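Local coordinates for Mec-8 protein (Caenorhabditis elegans, PDB 6DG0) that probably binds RNA as a nuclear splicing factor, and is represented by its C-terminal RNA recognition motif in complex with a short DNA strand, at residues Leu6-Leu11 and Gly72-Glu77. The protein carries 2 engineered substitutions. Numbering follows the deposited sequence.
Sequences LFVANL and GGLRIE. With nucleotides of chain D.
F7 and E77 form a hydrogen-bonded pair where the central strand 4-11 of the RNA recognition motif runs antiparallel to the edge strand 75-78, and with A9 and R75 they make the nucleic-acid-binding face of the sheet. With CG anti to the backbone N (chi1 168°), the F7 ring lies under the base of DC3 of chain D, whose C6 sits 3.3 Å above the ring plane, over its centre. Replacing this ring with an alanine is likely to leave the cytosine without the aromatic face beneath it, its base less firmly set beside E77. The E77 carboxylate reaches the cytosine and the guanine of DG2 of chain D: OE1 accepts a hydrogen bond from N4 of DC3 (2.8 Å) and OE2 one from N1 of DG2 (2.7 Å). R75 bends at chi3 (-53°) to meet the Hoogsteen edge of the same guanine, NE donating to O6. The R75 guanidinium is layered between the adenine of DA1 of chain D, over its centre, and N10 CB, off toward its rim on the opposite face. D70 and N69 backbone N-H groups hold N10 OD1. On the reverse face V8 and I76 lie side by side, packed against F24 of helix 17-24. R75 NH2 completes the guanine contact at 2.9 Å from DG2 N7, in the guanidinium plane.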
ATOM      1  N   LEU A   6       3.441   4.715   1.972  1.00 28.36           N
ATOM      2  CA  LEU A   6       3.883   3.975   0.793  1.00 25.89           C
ATOM      3  C   LEU A   6       2.901   4.136  -0.366  1.00 25.73           C
ATOM      4  O   LEU A   6       1.709   4.358  -0.152  1.00 25.72           O
ATOM      5  CB  LEU A   6       4.056   2.489   1.120  1.00 25.04           C
ATOM      6  CG  LEU A   6       5.112   2.100   2.157  1.00 26.10           C
ATOM      7  CD1 LEU A   6       5.050   0.607   2.446  1.00 23.45           C
ATOM      8  CD2 LEU A   6       6.501   2.501   1.681  1.00 22.42           C
ATOM      9  N   PHE A   7       3.411   4.037  -1.590  1.00 25.81           N
ATOM     10  CA  PHE A   7       2.573   4.035  -2.787  1.00 24.40           C
ATOM     11  C   PHE A   7       2.498   2.630  -3.385  1.00 22.30           C
ATOM     12  O   PHE A   7       3.524   1.995  -3.616  1.00 21.27           O
ATOM     13  CB  PHE A   7       3.105   5.032  -3.820  1.00 20.88           C
ATOM     14  CG  PHE A   7       2.482   4.890  -5.183  1.00 22.06           C
ATOM     15  CD1 PHE A   7       1.235   5.431  -5.449  1.00 21.82           C
ATOM     16  CD2 PHE A   7       3.151   4.229  -6.202  1.00 21.75           C
ATOM     17  CE1 PHE A   7       0.657   5.300  -6.700  1.00 21.23           C
ATOM     18  CE2 PHE A   7       2.579   4.099  -7.455  1.00 19.82           C
ATOM     19  CZ  PHE A   7       1.332   4.636  -7.703  1.00 22.19           C
ATOM     20  N   VAL A   8       1.284   2.153  -3.647  1.00 21.55           N
ATOM     21  CA  VAL A   8       1.090   0.806  -4.183  1.00 23.30           C
ATOM     22  C   VAL A   8       0.361   0.806  -5.528  1.00 19.95           C
ATOM     23  O   VAL A   8      -0.744   1.328  -5.648  1.00 22.23           O
ATOM     24  CB  VAL A   8       0.308  -0.079  -3.193  1.00 27.99           C
ATOM     25  CG1 VAL A   8       0.184  -1.498  -3.728  1.00 24.18           C
ATOM     26  CG2 VAL A   8       0.987  -0.076  -1.829  1.00 22.31           C
ATOM     27  N   ALA A   9       0.996   0.203  -6.528  1.00 19.09           N
ATOM     28  CA  ALA A   9       0.452   0.106  -7.882  1.00 23.78           C
ATOM     29  C   ALA A   9       0.209  -1.355  -8.252  1.00 26.01           C
ATOM     30  O   ALA A   9       0.432  -2.245  -7.431  1.00 27.07           O
ATOM     31  CB  ALA A   9       1.389   0.764  -8.884  1.00 19.65           C
ATOM     32  N   ASN A  10      -0.289  -1.590  -9.466  1.00 24.91           N
ATOM     33  CA  ASN A  10      -0.604  -2.939  -9.941  1.00 29.18           C
ATOM     34  C   ASN A  10      -1.710  -3.599  -9.116  1.00 36.78           C
ATOM     35  O   ASN A  10      -1.573  -4.725  -8.633  1.00 35.40           O
ATOM     36  CB  ASN A  10       0.676  -3.795  -9.962  1.00 30.29           C
ATOM     37  CG  ASN A  10       0.488  -5.118 -10.676  1.00 32.20           C
ATOM     38  OD1 ASN A  10      -0.492  -5.313 -11.382  1.00 28.53           O
ATOM     39  ND2 ASN A  10       1.467  -6.002 -10.556  1.00 33.49           N
ATOM     40  N   LEU A  11      -2.796  -2.853  -8.934  1.00 32.49           N
ATOM     41  CA  LEU A  11      -3.959  -3.327  -8.196  1.00 34.29           C
ATOM     42  C   LEU A  11      -5.182  -3.538  -9.091  1.00 37.81           C
ATOM     43  O   LEU A  11      -5.489  -2.704  -9.943  1.00 44.61           O
ATOM     44  CB  LEU A  11      -4.318  -2.346  -7.079  1.00 30.48           C
ATOM     45  CG  LEU A  11      -3.543  -2.410  -5.763  1.00 35.53           C
ATOM     46  CD1 LEU A  11      -3.880  -1.199  -4.907  1.00 26.17           C
ATOM     47  CD2 LEU A  11      -3.861  -3.701  -5.027  1.00 31.89           C
ATOM     48  N   GLY A  72       4.210  -9.728 -12.108  1.00 27.85           N
ATOM     49  CA  GLY A  72       5.132  -9.044 -11.224  1.00 27.71           C
ATOM     50  C   GLY A  72       4.591  -8.880  -9.819  1.00 25.23           C
ATOM     51  O   GLY A  72       5.360  -8.755  -8.866  1.00 27.31           O
ATOM     52  N   GLY A  73       3.268  -8.862  -9.688  1.00 23.29           N
ATOM     53  CA  GLY A  73       2.646  -8.704  -8.387  1.00 24.82           C
ATOM     54  C   GLY A  73       2.609  -7.234  -8.038  1.00 27.98           C
ATOM     55  O   GLY A  73       2.793  -6.391  -8.911  1.00 26.76           O
ATOM     56  N   LEU A  74       2.405  -6.923  -6.765  1.00 26.34           N
ATOM     57  CA  LEU A  74       2.266  -5.536  -6.337  1.00 25.91           C
ATOM     58  C   LEU A  74       3.545  -4.732  -6.552  1.00 25.21           C
ATOM     59  O   LEU A  74       4.641  -5.208  -6.261  1.00 25.71           O
ATOM     60  CB  LEU A  74       1.871  -5.478  -4.862  1.00 24.54           C
ATOM     61  CG  LEU A  74       0.470  -5.967  -4.489  1.00 24.08           C
ATOM     62  CD1 LEU A  74       0.207  -5.731  -3.010  1.00 25.53           C
ATOM     63  CD2 LEU A  74      -0.598  -5.304  -5.352  1.00 23.35           C
ATOM     64  N   ARG A  75       3.401  -3.512  -7.062  1.00 24.86           N
ATOM     65  CA  ARG A  75       4.541  -2.614  -7.204  1.00 27.13           C
ATOM     66  C   ARG A  75       4.437  -1.488  -6.183  1.00 25.76           C
ATOM     67  O   ARG A  75       3.526  -0.660  -6.237  1.00 24.24           O
ATOM     68  CB  ARG A  75       4.634  -2.047  -8.624  1.00 28.36           C
ATOM     69  CG  ARG A  75       4.932  -3.090  -9.689  1.00 25.72           C
ATOM     70  CD  ARG A  75       5.075  -2.472 -11.076  1.00 21.13           C
ATOM     71  NE  ARG A  75       3.933  -1.645 -11.455  1.00 23.06           N
ATOM     72  CZ  ARG A  75       2.869  -2.096 -12.114  1.00 23.39           C
ATOM     73  NH1 ARG A  75       2.800  -3.370 -12.476  1.00 31.28           N
ATOM     74  NH2 ARG A  75       1.881  -1.269 -12.426  1.00 21.51           N
ATOM     75  N   ILE A  76       5.385  -1.466  -5.250  1.00 23.95           N
ATOM     76  CA  ILE A  76       5.350  -0.519  -4.144  1.00 22.45           C
ATOM     77  C   ILE A  76       6.523   0.457  -4.157  1.00 26.55           C
ATOM     78  O   ILE A  76       7.674   0.061  -4.340  1.00 26.51           O
ATOM     79  CB  ILE A  76       5.340  -1.256  -2.789  1.00 23.38           C
ATOM     80  CG1 ILE A  76       4.273  -2.354  -2.784  1.00 24.28           C
ATOM     81  CG2 ILE A  76       5.119  -0.276  -1.644  1.00 21.70           C
ATOM     82  CD1 ILE A  76       4.189  -3.118  -1.477  1.00 18.90           C
ATOM     83  N   GLU A  77       6.215   1.735  -3.957  1.00 21.20           N
ATOM     84  CA  GLU A  77       7.230   2.776  -3.832  1.00 23.84           C
ATOM     85  C   GLU A  77       6.969   3.605  -2.584  1.00 24.58           C
ATOM     86  O   GLU A  77       5.891   3.527  -1.995  1.00 19.35           O
ATOM     87  CB  GLU A  77       7.238   3.690  -5.057  1.00 20.75           C
ATOM     88  CG  GLU A  77       7.375   2.984  -6.388  1.00 22.94           C
ATOM     89  CD  GLU A  77       7.226   3.937  -7.556  1.00 27.57           C
ATOM     90  OE1 GLU A  77       7.043   5.151  -7.316  1.00 28.52           O
ATOM     91  OE2 GLU A  77       7.287   3.473  -8.714  1.00 25.24           O
TER
ATOM     92  P    DC D   3       1.267   9.483 -11.158  1.00 23.41           P
ATOM     93  OP1  DC D   3       0.365  10.649 -11.272  1.00 26.56           O
ATOM     94  OP2  DC D   3       2.733   9.680 -11.184  1.00 26.81           O
ATOM     95  O5'  DC D   3       0.910   8.677  -9.822  1.00 25.59           O
ATOM     96  C5'  DC D   3      -0.453   8.421  -9.481  1.00 25.67           C
ATOM     97  C4'  DC D   3      -0.789   8.974  -8.103  1.00 25.55           C
ATOM     98  O4'  DC D   3       0.055   8.336  -7.109  1.00 21.60           O
ATOM     99  C3'  DC D   3      -0.575  10.473  -7.924  1.00 26.14           C
ATOM    100  O3'  DC D   3      -1.531  10.988  -7.008  1.00 29.81           O
ATOM    101  C2'  DC D   3       0.835  10.544  -7.349  1.00 25.98           C
ATOM    102  C1'  DC D   3       0.871   9.300  -6.472  1.00 24.69           C
ATOM    103  N1   DC D   3       2.235   8.727  -6.315  1.00 26.99           N
ATOM    104  C2   DC D   3       2.965   8.993  -5.154  1.00 24.13           C
ATOM    105  O2   DC D   3       2.461   9.702  -4.274  1.00 25.79           O
ATOM    106  N3   DC D   3       4.207   8.465  -5.024  1.00 26.81           N
ATOM    107  C4   DC D   3       4.716   7.706  -5.997  1.00 22.83           C
ATOM    108  N4   DC D   3       5.944   7.209  -5.823  1.00 18.72           N
ATOM    109  C5   DC D   3       3.988   7.427  -7.190  1.00 24.28           C
ATOM    110  C6   DC D   3       2.764   7.953  -7.307  1.00 26.61           C
ATOM    111  P    DG D   2       5.678   7.857 -14.117  1.00 27.35           P
ATOM    112  OP1  DG D   2       5.540   9.072 -14.950  1.00 37.90           O
ATOM    113  OP2  DG D   2       6.589   7.859 -12.951  1.00 34.93           O
ATOM    114  O5'  DG D   2       4.210   7.457 -13.635  1.00 24.70           O
ATOM    115  C5'  DG D   2       3.117   7.609 -14.531  1.00 21.56           C
ATOM    116  C4'  DG D   2       1.871   6.966 -13.965  1.00 30.59           C
ATOM    117  O4'  DG D   2       2.007   5.542 -14.043  1.00 28.37           O
ATOM    118  C3'  DG D   2       1.627   7.244 -12.496  1.00 27.41           C
ATOM    119  O3'  DG D   2       0.897   8.462 -12.345  1.00 27.56           O
ATOM    120  C2'  DG D   2       0.805   6.026 -12.047  1.00 20.17           C
ATOM    121  C1'  DG D   2       1.164   4.947 -13.085  1.00 26.94           C
ATOM    122  N9   DG D   2       1.855   3.781 -12.531  1.00 26.26           N
ATOM    123  C8   DG D   2       1.521   2.463 -12.722  1.00 23.90           C
ATOM    124  N7   DG D   2       2.322   1.630 -12.118  1.00 22.19           N
ATOM    125  C5   DG D   2       3.254   2.444 -11.492  1.00 22.09           C
ATOM    126  C6   DG D   2       4.367   2.102 -10.686  1.00 24.04           C
ATOM    127  O6   DG D   2       4.759   0.973 -10.360  1.00 25.80           O
ATOM    128  N1   DG D   2       5.052   3.231 -10.247  1.00 27.69           N
ATOM    129  C2   DG D   2       4.706   4.527 -10.547  1.00 29.17           C
ATOM    130  N2   DG D   2       5.488   5.486 -10.031  1.00 24.17           N
ATOM    131  N3   DG D   2       3.665   4.862 -11.300  1.00 28.91           N
ATOM    132  C4   DG D   2       2.986   3.774 -11.737  1.00 26.35           C
ATOM    133  O5'  DA D   1       8.929   3.831 -14.216  1.00 34.63           O
ATOM    134  C5'  DA D   1       8.581   3.881 -15.596  1.00 33.90           C
ATOM    135  C4'  DA D   1       7.343   4.740 -15.829  1.00 31.18           C
ATOM    136  O4'  DA D   1       6.230   3.892 -16.177  1.00 35.86           O
ATOM    137  C3'  DA D   1       6.860   5.548 -14.641  1.00 30.62           C
ATOM    138  O3'  DA D   1       6.114   6.674 -15.114  1.00 34.67           O
ATOM    139  C2'  DA D   1       5.976   4.534 -13.901  1.00 31.92           C
ATOM    140  C1'  DA D   1       5.417   3.667 -15.041  1.00 32.18           C
ATOM    141  N9   DA D   1       5.483   2.232 -14.770  1.00 28.71           N
ATOM    142  C8   DA D   1       6.549   1.545 -14.255  1.00 29.99           C
ATOM    143  N7   DA D   1       6.347   0.255 -14.148  1.00 28.80           N
ATOM    144  C5   DA D   1       5.067   0.076 -14.644  1.00 28.68           C
ATOM    145  C6   DA D   1       4.268  -1.071 -14.805  1.00 29.58           C
ATOM    146  N6   DA D   1       4.671  -2.300 -14.467  1.00 27.32           N
ATOM    147  N1   DA D   1       3.035  -0.907 -15.326  1.00 34.41           N
ATOM    148  C2   DA D   1       2.638   0.325 -15.666  1.00 30.50           C
ATOM    149  N3   DA D   1       3.301   1.478 -15.565  1.00 24.35           N
ATOM    150  C4   DA D   1       4.522   1.283 -15.041  1.00 25.89           C
TER